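Local coordinates for extracellular solute-binding protein, family 5 (Chelativorans sp., PDB 6WM6) that binds EDTA and related aminopolycarboxylates in the periplasm, probably handing them to an ABC transporter for uptake, at residues 407-412 / 456-461; 304-309 / 522-527; 329-334 / 423-428. All blocks are in the same frame, centred on the assembly; numbering follows the deposited sequence.

Contact 1: residues 407-412 / 456-461. With SO4 (sulfate ion), chain B.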
loop_
_atom_site.group_PDB
_atom_site.type_symbol
_atom_site.label_atom_id
_atom_site.label_comp_id
_atom_site.label_asym_id
_atom_site.label_seq_id
_atom_site.Cartn_x
_atom_site.Cartn_y
_atom_site.Cartn_z
ATOM N N LEU A 407 -28.880 8.442 -3.026
ATOM C CA LEU A 407 -27.432 8.546 -2.977
ATOM C C LEU A 407 -26.786 7.390 -3.715
ATOM O O LEU A 407 -27.156 6.230 -3.516
ATOM C CB LEU A 407 -26.983 8.542 -1.530
ATOM C CG LEU A 407 -27.588 9.638 -0.648
ATOM C CD1 LEU A 407 -27.079 9.489 0.773
ATOM C CD2 LEU A 407 -27.259 11.010 -1.192
ATOM N N ARG A 408 -25.791 7.708 -4.531
ATOM C CA ARG A 408 -25.040 6.706 -5.283
ATOM C C ARG A 408 -23.836 6.304 -4.440
ATOM O O ARG A 408 -22.945 7.121 -4.200
ATOM C CB ARG A 408 -24.589 7.294 -6.614
ATOM C CG ARG A 408 -25.762 7.638 -7.535
ATOM C CD ARG A 408 -25.372 8.727 -8.542
ATOM N NE ARG A 408 -24.956 9.966 -7.901
ATOM C CZ ARG A 408 -24.376 10.986 -8.534
ATOM N NH1 ARG A 408 -24.145 10.911 -9.827
ATOM N NH2 ARG A 408 -24.031 12.083 -7.862
ATOM N N LEU A 409 -23.833 5.051 -3.974
ATOM C CA LEU A 409 -22.770 4.500 -3.138
ATOM C C LEU A 409 -22.062 3.434 -3.951
ATOM O O LEU A 409 -22.628 2.377 -4.211
ATOM C CB LEU A 409 -23.359 3.950 -1.847
ATOM C CG LEU A 409 -22.459 3.110 -0.936
ATOM C CD1 LEU A 409 -21.082 3.707 -0.765
ATOM C CD2 LEU A 409 -23.153 2.943 0.414
ATOM N N SER A 410 -20.852 3.741 -4.401
ATOM C CA SER A 410 -20.082 2.839 -5.241
ATOM C C SER A 410 -18.925 2.210 -4.470
ATOM O O SER A 410 -18.457 2.724 -3.443
ATOM C CB SER A 410 -19.570 3.541 -6.500
ATOM O OG SER A 410 -18.654 4.572 -6.192
ATOM N N PHE A 411 -18.466 1.071 -4.984
ATOM C CA PHE A 411 -17.349 0.361 -4.380
ATOM C C PHE A 411 -16.792 -0.615 -5.406
ATOM O O PHE A 411 -17.539 -1.141 -6.233
ATOM C CB PHE A 411 -17.782 -0.376 -3.107
ATOM C CG PHE A 411 -19.030 -1.191 -3.253
ATOM C CD1 PHE A 411 -20.265 -0.594 -3.057
ATOM C CD2 PHE A 411 -18.974 -2.532 -3.573
ATOM C CE1 PHE A 411 -21.424 -1.328 -3.179
ATOM C CE2 PHE A 411 -20.143 -3.277 -3.702
ATOM C CZ PHE A 411 -21.365 -2.667 -3.497
ATOM N N PRO A 412 -15.487 -0.862 -5.385
ATOM C CA PRO A 412 -14.875 -1.750 -6.376
ATOM C C PRO A 412 -15.208 -3.197 -6.070
ATOM O O PRO A 412 -15.534 -3.549 -4.927
ATOM C CB PRO A 412 -13.376 -1.470 -6.190
ATOM C CG PRO A 412 -13.242 -1.105 -4.742
ATOM C CD PRO A 412 -14.503 -0.312 -4.432
ATOM N N LEU A 456 -21.127 8.660 -2.449
ATOM C CA LEU A 456 -20.379 7.973 -1.409
ATOM C C LEU A 456 -19.585 6.870 -2.093
ATOM O O LEU A 456 -20.020 6.304 -3.098
ATOM C CB LEU A 456 -21.333 7.344 -0.388
ATOM C CG LEU A 456 -22.309 8.303 0.311
ATOM C CD1 LEU A 456 -23.344 7.492 1.111
ATOM C CD2 LEU A 456 -21.578 9.245 1.221
ATOM N N HIS A 457 -18.399 6.581 -1.566
ATOM C CA HIS A 457 -17.533 5.563 -2.177
ATOM C C HIS A 457 -16.782 4.800 -1.094
ATOM O O HIS A 457 -16.108 5.416 -0.265
ATOM C CB HIS A 457 -16.532 6.204 -3.147
ATOM C CG HIS A 457 -15.649 5.233 -3.866
ATOM N ND1 HIS A 457 -16.103 4.445 -4.889
ATOM C CD2 HIS A 457 -14.344 4.910 -3.689
ATOM C CE1 HIS A 457 -15.109 3.694 -5.341
ATOM N NE2 HIS A 457 -14.026 3.967 -4.638
ATOM N N LEU A 458 -16.912 3.467 -1.092
ATOM C CA LEU A 458 -16.197 2.600 -0.165
ATOM C C LEU A 458 -15.011 1.981 -0.876
ATOM O O LEU A 458 -15.161 1.384 -1.935
ATOM C CB LEU A 458 -17.110 1.474 0.319
ATOM C CG LEU A 458 -18.192 1.787 1.314
ATOM C CD1 LEU A 458 -19.199 0.647 1.362
ATOM C CD2 LEU A 458 -17.590 1.993 2.690
ATOM N N ASN A 459 -13.836 2.124 -0.289
ATOM C CA ASN A 459 -12.606 1.579 -0.885
ATOM C C ASN A 459 -11.573 1.505 0.241
ATOM O O ASN A 459 -11.923 1.565 1.427
ATOM C CB ASN A 459 -12.187 2.460 -2.078
ATOM C CG ASN A 459 -11.438 1.714 -3.158
ATOM O OD1 ASN A 459 -10.611 0.840 -2.889
ATOM N ND2 ASN A 459 -11.710 2.082 -4.406
ATOM N N TYR A 460 -10.300 1.365 -0.130
ATOM C CA TYR A 460 -9.233 1.375 0.858
ATOM C C TYR A 460 -8.080 2.258 0.382
ATOM O O TYR A 460 -7.865 2.417 -0.824
ATOM C CB TYR A 460 -8.708 -0.041 1.198
ATOM C CG TYR A 460 -7.989 -0.749 0.059
ATOM C CD1 TYR A 460 -6.620 -0.567 -0.170
ATOM C CD2 TYR A 460 -8.672 -1.584 -0.804
ATOM C CE1 TYR A 460 -5.974 -1.203 -1.221
ATOM C CE2 TYR A 460 -8.021 -2.228 -1.853
ATOM C CZ TYR A 460 -6.681 -2.018 -2.046
ATOM O OH TYR A 460 -6.041 -2.656 -3.114
ATOM N N PHE A 461 -7.356 2.824 1.337
ATOM C CA PHE A 461 -6.072 3.468 1.095
ATOM C C PHE A 461 -4.969 2.588 1.672
ATOM O O PHE A 461 -5.161 1.903 2.668
ATOM C CB PHE A 461 -6.012 4.841 1.777
ATOM C CG PHE A 461 -6.628 5.960 0.983
ATOM C CD1 PHE A 461 -6.266 6.166 -0.321
ATOM C CD2 PHE A 461 -7.569 6.812 1.551
ATOM C CE1 PHE A 461 -6.817 7.212 -1.050
ATOM C CE2 PHE A 461 -8.127 7.840 0.806
ATOM C CZ PHE A 461 -7.746 8.032 -0.479
HETATM S S SO4 B . -2.740 -2.354 -5.018
HETATM O O1 SO4 B . -1.390 -2.868 -4.769
HETATM O O2 SO4 B . -3.487 -3.332 -5.791
HETATM O O3 SO4 B . -3.425 -2.106 -3.719
HETATM O O4 SO4 B . -2.639 -1.107 -5.768
#

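Contact 2: residues 304-309 / 522-527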
loop_
_atom_site.group_PDB
_atom_site.type_symbol
_atom_site.label_atom_id
_atom_site.label_comp_id
_atom_site.label_asym_id
_atom_site.label_seq_id
_atom_site.Cartn_x
_atom_site.Cartn_y
_atom_site.Cartn_z
ATOM N N ALA A 304 -1.668 -2.590 6.201
ATOM C CA ALA A 304 -1.543 -1.159 5.985
ATOM C C ALA A 304 -2.707 -0.616 5.163
ATOM O O ALA A 304 -2.870 0.620 5.088
ATOM C CB ALA A 304 -0.225 -0.847 5.265
ATOM N N ASN A 305 -3.488 -1.464 4.517
ATOM C CA ASN A 305 -4.666 -1.044 3.783
ATOM C C ASN A 305 -5.803 -0.852 4.768
ATOM O O ASN A 305 -6.078 -1.730 5.600
ATOM C CB ASN A 305 -5.079 -2.097 2.747
ATOM C CG ASN A 305 -4.074 -2.259 1.637
ATOM O OD1 ASN A 305 -3.298 -1.361 1.369
ATOM N ND2 ASN A 305 -4.138 -3.390 0.961
ATOM N N TRP A 306 -6.499 0.276 4.652
ATOM C CA TRP A 306 -7.614 0.591 5.558
ATOM C C TRP A 306 -8.856 0.996 4.771
ATOM O O TRP A 306 -8.774 1.828 3.859
ATOM C CB TRP A 306 -7.237 1.641 6.606
ATOM C CG TRP A 306 -6.643 2.920 6.096
ATOM C CD1 TRP A 306 -5.349 3.131 5.749
ATOM C CD2 TRP A 306 -7.308 4.196 5.936
ATOM N NE1 TRP A 306 -5.158 4.444 5.357
ATOM C CE2 TRP A 306 -6.346 5.119 5.484
ATOM C CE3 TRP A 306 -8.623 4.632 6.134
ATOM C CZ2 TRP A 306 -6.644 6.468 5.235
ATOM C CZ3 TRP A 306 -8.911 5.976 5.886
ATOM C CH2 TRP A 306 -7.932 6.867 5.454
ATOM N N TYR A 307 -9.989 0.396 5.134
ATOM C CA TYR A 307 -11.256 0.729 4.531
ATOM C C TYR A 307 -11.685 2.129 4.941
ATOM O O TYR A 307 -11.467 2.566 6.084
ATOM C CB TYR A 307 -12.353 -0.211 4.986
ATOM C CG TYR A 307 -12.337 -1.579 4.378
ATOM C CD1 TYR A 307 -12.490 -1.751 3.008
ATOM C CD2 TYR A 307 -12.202 -2.716 5.170
ATOM C CE1 TYR A 307 -12.476 -3.002 2.450
ATOM C CE2 TYR A 307 -12.222 -3.994 4.608
ATOM C CZ TYR A 307 -12.362 -4.104 3.240
ATOM O OH TYR A 307 -12.353 -5.376 2.673
ATOM N N PHE A 308 -12.350 2.809 4.009
ATOM C CA PHE A 308 -12.909 4.119 4.251
ATOM C C PHE A 308 -14.200 4.243 3.455
ATOM O O PHE A 308 -14.442 3.511 2.481
ATOM C CB PHE A 308 -11.942 5.234 3.833
ATOM C CG PHE A 308 -11.651 5.278 2.346
ATOM C CD1 PHE A 308 -12.571 5.798 1.458
ATOM C CD2 PHE A 308 -10.429 4.840 1.839
ATOM C CE1 PHE A 308 -12.295 5.862 0.081
ATOM C CE2 PHE A 308 -10.159 4.912 0.475
ATOM C CZ PHE A 308 -11.091 5.415 -0.396
ATOM N N MET A 309 -15.013 5.234 3.840
ATOM C CA MET A 309 -16.076 5.745 2.992
ATOM C C MET A 309 -15.754 7.199 2.679
ATOM O O MET A 309 -15.645 8.033 3.591
ATOM C CB MET A 309 -17.438 5.666 3.655
ATOM C CG MET A 309 -18.544 6.009 2.657
ATOM S SD MET A 309 -20.191 6.039 3.378
ATOM C CE MET A 309 -20.069 7.458 4.465
ATOM N N ALA A 522 -15.246 16.236 7.134
ATOM C CA ALA A 522 -16.186 15.127 7.005
ATOM C C ALA A 522 -16.357 14.641 5.568
ATOM O O ALA A 522 -17.453 14.259 5.153
ATOM C CB ALA A 522 -17.541 15.471 7.633
ATOM N N ALA A 523 -15.273 14.631 4.794
ATOM C CA ALA A 523 -15.273 14.063 3.452
ATOM C C ALA A 523 -14.639 12.676 3.381
ATOM O O ALA A 523 -14.670 12.036 2.315
ATOM C CB ALA A 523 -14.584 15.009 2.454
ATOM N N LEU A 524 -14.086 12.187 4.478
ATOM C CA LEU A 524 -13.414 10.880 4.489
ATOM C C LEU A 524 -13.619 10.247 5.860
ATOM O O LEU A 524 -13.199 10.802 6.889
ATOM C CB LEU A 524 -11.932 11.030 4.144
ATOM C CG LEU A 524 -11.146 9.737 3.975
ATOM C CD1 LEU A 524 -11.693 8.915 2.843
ATOM C CD2 LEU A 524 -9.674 10.089 3.719
ATOM N N PHE A 525 -14.291 9.100 5.869
ATOM C CA PHE A 525 -14.649 8.377 7.095
ATOM C C PHE A 525 -13.846 7.092 7.177
ATOM O O PHE A 525 -14.074 6.180 6.376
ATOM C CB PHE A 525 -16.149 8.068 7.029
ATOM C CG PHE A 525 -16.698 7.283 8.200
ATOM C CD1 PHE A 525 -16.985 7.895 9.410
ATOM C CD2 PHE A 525 -17.006 5.941 8.063
ATOM C CE1 PHE A 525 -17.544 7.186 10.455
ATOM C CE2 PHE A 525 -17.531 5.218 9.127
ATOM C CZ PHE A 525 -17.813 5.844 10.323
ATOM N N PRO A 526 -12.883 7.009 8.086
ATOM C CA PRO A 526 -12.100 5.776 8.221
ATOM C C PRO A 526 -12.909 4.717 8.939
ATOM O O PRO A 526 -13.719 5.025 9.820
ATOM C CB PRO A 526 -10.897 6.222 9.067
ATOM C CG PRO A 526 -11.468 7.325 9.975
ATOM C CD PRO A 526 -12.562 7.998 9.142
ATOM N N ILE A 527 -12.664 3.455 8.576
ATOM C CA ILE A 527 -13.430 2.318 9.102
ATOM C C ILE A 527 -12.502 1.404 9.909
ATOM O O ILE A 527 -12.446 1.491 11.136
ATOM C CB ILE A 527 -14.216 1.631 7.978
ATOM C CG1 ILE A 527 -15.189 2.630 7.318
ATOM C CG2 ILE A 527 -14.990 0.440 8.516
ATOM C CD1 ILE A 527 -15.841 2.144 6.032
#

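Contact 3: residues 329-334 / 423-428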
loop_
_atom_site.group_PDB
_atom_site.type_symbol
_atom_site.label_atom_id
_atom_site.label_comp_id
_atom_site.label_asym_id
_atom_site.label_seq_id
_atom_site.Cartn_x
_atom_site.Cartn_y
_atom_site.Cartn_z
ATOM N N THR A 329 -22.568 10.654 11.450
ATOM C CA THR A 329 -23.029 10.487 12.825
ATOM C C THR A 329 -24.005 9.322 12.943
ATOM O O THR A 329 -23.982 8.588 13.942
ATOM C CB THR A 329 -23.658 11.798 13.279
ATOM O OG1 THR A 329 -22.674 12.835 13.261
ATOM C CG2 THR A 329 -24.229 11.707 14.702
ATOM N N ALA A 330 -24.853 9.123 11.937
ATOM C CA ALA A 330 -25.811 8.030 11.948
ATOM C C ALA A 330 -25.158 6.669 11.744
ATOM O O ALA A 330 -25.680 5.646 12.217
ATOM C CB ALA A 330 -26.849 8.264 10.851
ATOM N N ILE A 331 -24.034 6.608 11.031
ATOM C CA ILE A 331 -23.356 5.327 10.842
ATOM C C ILE A 331 -22.939 4.779 12.196
ATOM O O ILE A 331 -22.374 5.490 13.035
ATOM C CB ILE A 331 -22.172 5.502 9.878
ATOM C CG1 ILE A 331 -22.694 5.737 8.478
ATOM C CG2 ILE A 331 -21.239 4.306 9.940
ATOM C CD1 ILE A 331 -21.624 6.133 7.469
ATOM N N ASP A 332 -23.211 3.488 12.417
ATOM C CA ASP A 332 -22.856 2.803 13.665
ATOM C C ASP A 332 -21.610 1.976 13.395
ATOM O O ASP A 332 -21.696 0.857 12.885
ATOM C CB ASP A 332 -24.021 1.916 14.105
ATOM C CG ASP A 332 -23.810 1.279 15.471
ATOM O OD1 ASP A 332 -22.651 1.119 15.903
ATOM O OD2 ASP A 332 -24.828 0.924 16.102
ATOM N N ALA A 333 -20.439 2.534 13.723
ATOM C CA ALA A 333 -19.183 1.857 13.414
ATOM C C ALA A 333 -18.994 0.610 14.262
ATOM O O ALA A 333 -18.393 -0.362 13.788
ATOM C CB ALA A 333 -17.999 2.813 13.600
ATOM N N GLY A 334 -19.499 0.613 15.490
ATOM C CA GLY A 334 -19.438 -0.596 16.306
ATOM C C GLY A 334 -20.176 -1.743 15.656
ATOM O O GLY A 334 -19.675 -2.863 15.584
ATOM N N ARG A 423 -24.349 -2.259 2.406
ATOM C CA ARG A 423 -25.725 -2.554 2.794
ATOM C C ARG A 423 -26.007 -2.096 4.219
ATOM O O ARG A 423 -27.084 -1.575 4.513
ATOM C CB ARG A 423 -25.997 -4.050 2.644
ATOM C CG ARG A 423 -25.980 -4.535 1.204
ATOM C CD ARG A 423 -26.380 -5.998 1.119
ATOM N NE ARG A 423 -26.401 -6.484 -0.258
ATOM C CZ ARG A 423 -27.431 -6.347 -1.090
ATOM N NH1 ARG A 423 -27.351 -6.829 -2.322
ATOM N NH2 ARG A 423 -28.536 -5.725 -0.697
ATOM N N LEU A 424 -25.049 -2.309 5.127
ATOM C CA LEU A 424 -25.244 -1.844 6.499
ATOM C C LEU A 424 -25.376 -0.330 6.573
ATOM O O LEU A 424 -26.239 0.194 7.297
ATOM C CB LEU A 424 -24.075 -2.314 7.358
ATOM C CG LEU A 424 -24.070 -3.827 7.596
ATOM C CD1 LEU A 424 -22.743 -4.296 8.168
ATOM C CD2 LEU A 424 -25.225 -4.179 8.527
ATOM N N ILE A 425 -24.553 0.393 5.811
ATOM C CA ILE A 425 -24.602 1.851 5.814
ATOM C C ILE A 425 -25.936 2.341 5.276
ATOM O O ILE A 425 -26.526 3.294 5.805
ATOM C CB ILE A 425 -23.400 2.426 5.031
ATOM C CG1 ILE A 425 -22.121 2.190 5.847
ATOM C CG2 ILE A 425 -23.615 3.892 4.719
ATOM C CD1 ILE A 425 -20.850 2.342 5.048
ATOM N N THR A 426 -26.438 1.700 4.215
ATOM C CA THR A 426 -27.776 2.014 3.723
ATOM C C THR A 426 -28.809 1.936 4.836
ATOM O O THR A 426 -29.659 2.823 4.966
ATOM C CB THR A 426 -28.125 1.045 2.595
ATOM O OG1 THR A 426 -27.255 1.292 1.484
ATOM C CG2 THR A 426 -29.581 1.220 2.155
ATOM N N GLY A 427 -28.731 0.885 5.661
ATOM C CA GLY A 427 -29.679 0.742 6.754
ATOM C C GLY A 427 -29.511 1.779 7.844
ATOM O O GLY A 427 -30.496 2.243 8.423
ATOM N N TYR A 428 -28.268 2.168 8.141
ATOM C CA TYR A 428 -28.062 3.166 9.191
ATOM C C TYR A 428 -28.654 4.524 8.828
ATOM O O TYR A 428 -29.092 5.269 9.718
ATOM C CB TYR A 428 -26.572 3.382 9.481
ATOM C CG TYR A 428 -25.799 2.150 9.888
ATOM C CD1 TYR A 428 -26.362 1.153 10.684
ATOM C CD2 TYR A 428 -24.490 1.968 9.456
ATOM C CE1 TYR A 428 -25.639 0.024 11.032
ATOM C CE2 TYR A 428 -23.778 0.861 9.802
ATOM C CZ TYR A 428 -24.344 -0.114 10.585
ATOM O OH TYR A 428 -23.607 -1.223 10.906
HETATM O O HOH W 1 -28.105 4.695 12.601
#

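Contact 1: residues 407-412 / 456-461
S410 and H457 are paired on two parallel strands and project to the same face of the sheet, where S410 OG meets H457 ND1 at the edge of the imidazole in a 2.9 Å hydrogen bond. Serine suits the place: its small hydroxyl side chain lies close to the backbone and can reach the ring nitrogen of the paired H457, with OG between the backbone N and the carbonyl carbon (chi1 64°). At the other ring nitrogen, N459 ND2 donates to H457 NE2 (3.0 Å), while N459 OD1 accepts Y460 N, which fixes which way the amide is turned.

The backbone of S410 faces the partner strand with both polar atoms, donating to L456 O and accepting L458 N (2.9 Å). The next such donor would be P412, but proline has no N-H. P412 CD instead sits 3.1 Å from L458 O, a buried carbonyl that finds no hydrogen-bond partner.

On the opposite face, L409 CD1 rests against L456 CB (3.7 Å) and L458 CG. Strands 407-410 and 456-462 are parallel neighbours in a mixed sheet of the family 5 solute-binding region, covered here by A422 of helix 416-429. Further along, Y460 OH donates to sulfate O3 (2.7 Å), an ion probably from the crystallisation liquor.

Because NE2 serves as an acceptor, the imidazole is probably uncharged, held in its rotation by partners at both nitrogens.

Contact 2: residues 304-309 / 522-527
W306 reaches across to L524 and P526 with the six-membered part of its indole. CZ3 comes 3.8 Å from P526 CB, and CH2 at the ring edge approaches L524 CD2 (4.1 Å), the two side chains crossing at about a right angle. A chi1 of 53°, which wedges CG between the backbone N and the carbonyl carbon, swings the large ring over toward the neighbouring strand. With an alanine here, the contacts of P526 CB and L524 CD2 with the six-membered ring would be lost, which would probably open a gap in this buried layer.

Y307 contributes mainly backbone: its O accepts I527 N at 2.9 Å in a somewhat bent bond (145° at the hydrogen), and its CB lies against I527 CB. F308 forms a non-hydrogen-bonded antiparallel pair with P526. Proline is at home there, since that position asks for no N-H toward this partner. The F308 ring meets L524 CD1 through its CD1, 3.5 Å away, and the flat ring and the branched leucine tip fill the space beside W306. M309 and F525 make the following hydrogen-bonded pair, M309 N to F525 O and F525 N to M309 O, each 2.9 Å. I527 CD1 lies along the backbone, 3.7 Å from F308 C.

The strands run at 137° to one another, a strongly twisted antiparallel pair, and strand 524-537 enters it just after helix 504-521. On its other edge strand 305-311 pairs with 456-462, and the F308 ring stacks on F461. L328 of helix 321-330 packs on M309 and F525, M421 of helix 416-429 on Y307 and I527, while loop residues M351 and V354 meet W306 and P526.

Contact 3: residues 329-334 / 423-428
Y428 turns one face of its phenol ring to D332, whose backbone N stands 3.6 Å above the ring plane, displaced toward the rim. D332 CB lies over the ring as well, 4.1 Å from the centroid and 16° off the normal, a CH-pi contact. The opposite face belongs to the tyrosine's own helix: L424 O sits 3.2 Å above the plane, over the ring centre, and also accepts Y428 N. The flat ring is thus sandwiched between D332, through its backbone N and CB, and L424 O, a setting that suits an aromatic residue.

I331 CA also comes within 3.8 Å of Y428 CD2, and I331 CG2 touches the same carbon. The hydroxyl goes past D332 to bond D335 OD2. D332 is the N-cap of helix 333-340: with CG anti to the backbone N (chi1 -174°), its OD1 takes up D335 N, so D335 is engaged by both D332 and Y428.

I331, with its two branches, meets two partners at once. While CG2 meets the tyrosine, the longer branch carries CD1 to I425 CG2, 4.1 Å away. A water donates to A330 O (2.6 Å) and to Y428 O (3.1 Å), joining carbonyls near the C-terminal ends of two helices.

The contact thus lies where helix 321-330 ends, the chain turns through I331 and D332, and helix 333-340 begins, with helix 416-429 packed against that junction. L336 adds to the tyrosine's surroundings, A380 of helix 377-386 packs on A330, and M309 of strand 305-311 meets both I331 and I425.

Contacts 1 and 2 share one sheet, their centres about 10 Å apart: strand 456-462 lies beside 305-311, and F461 O to W306 N and N459 O to F308 N, both 2.9 Å, are probable hydrogen bonds joining them. Contact 3 packs against that sheet, its centre about 14 Å from each of the others. M309 CE reaches I331 CD1 (3.6 Å) and F525 CZ reaches I331 CG2 (3.8 Å), while L458 CD2 touches I425 CD1 (4.0 Å). Contacts 1 and 3 interlock along the chain, since their segments alternate in sequence, and both are nested within the long loop closed by contact 2. The sulfate at Y460 belongs to contact 1.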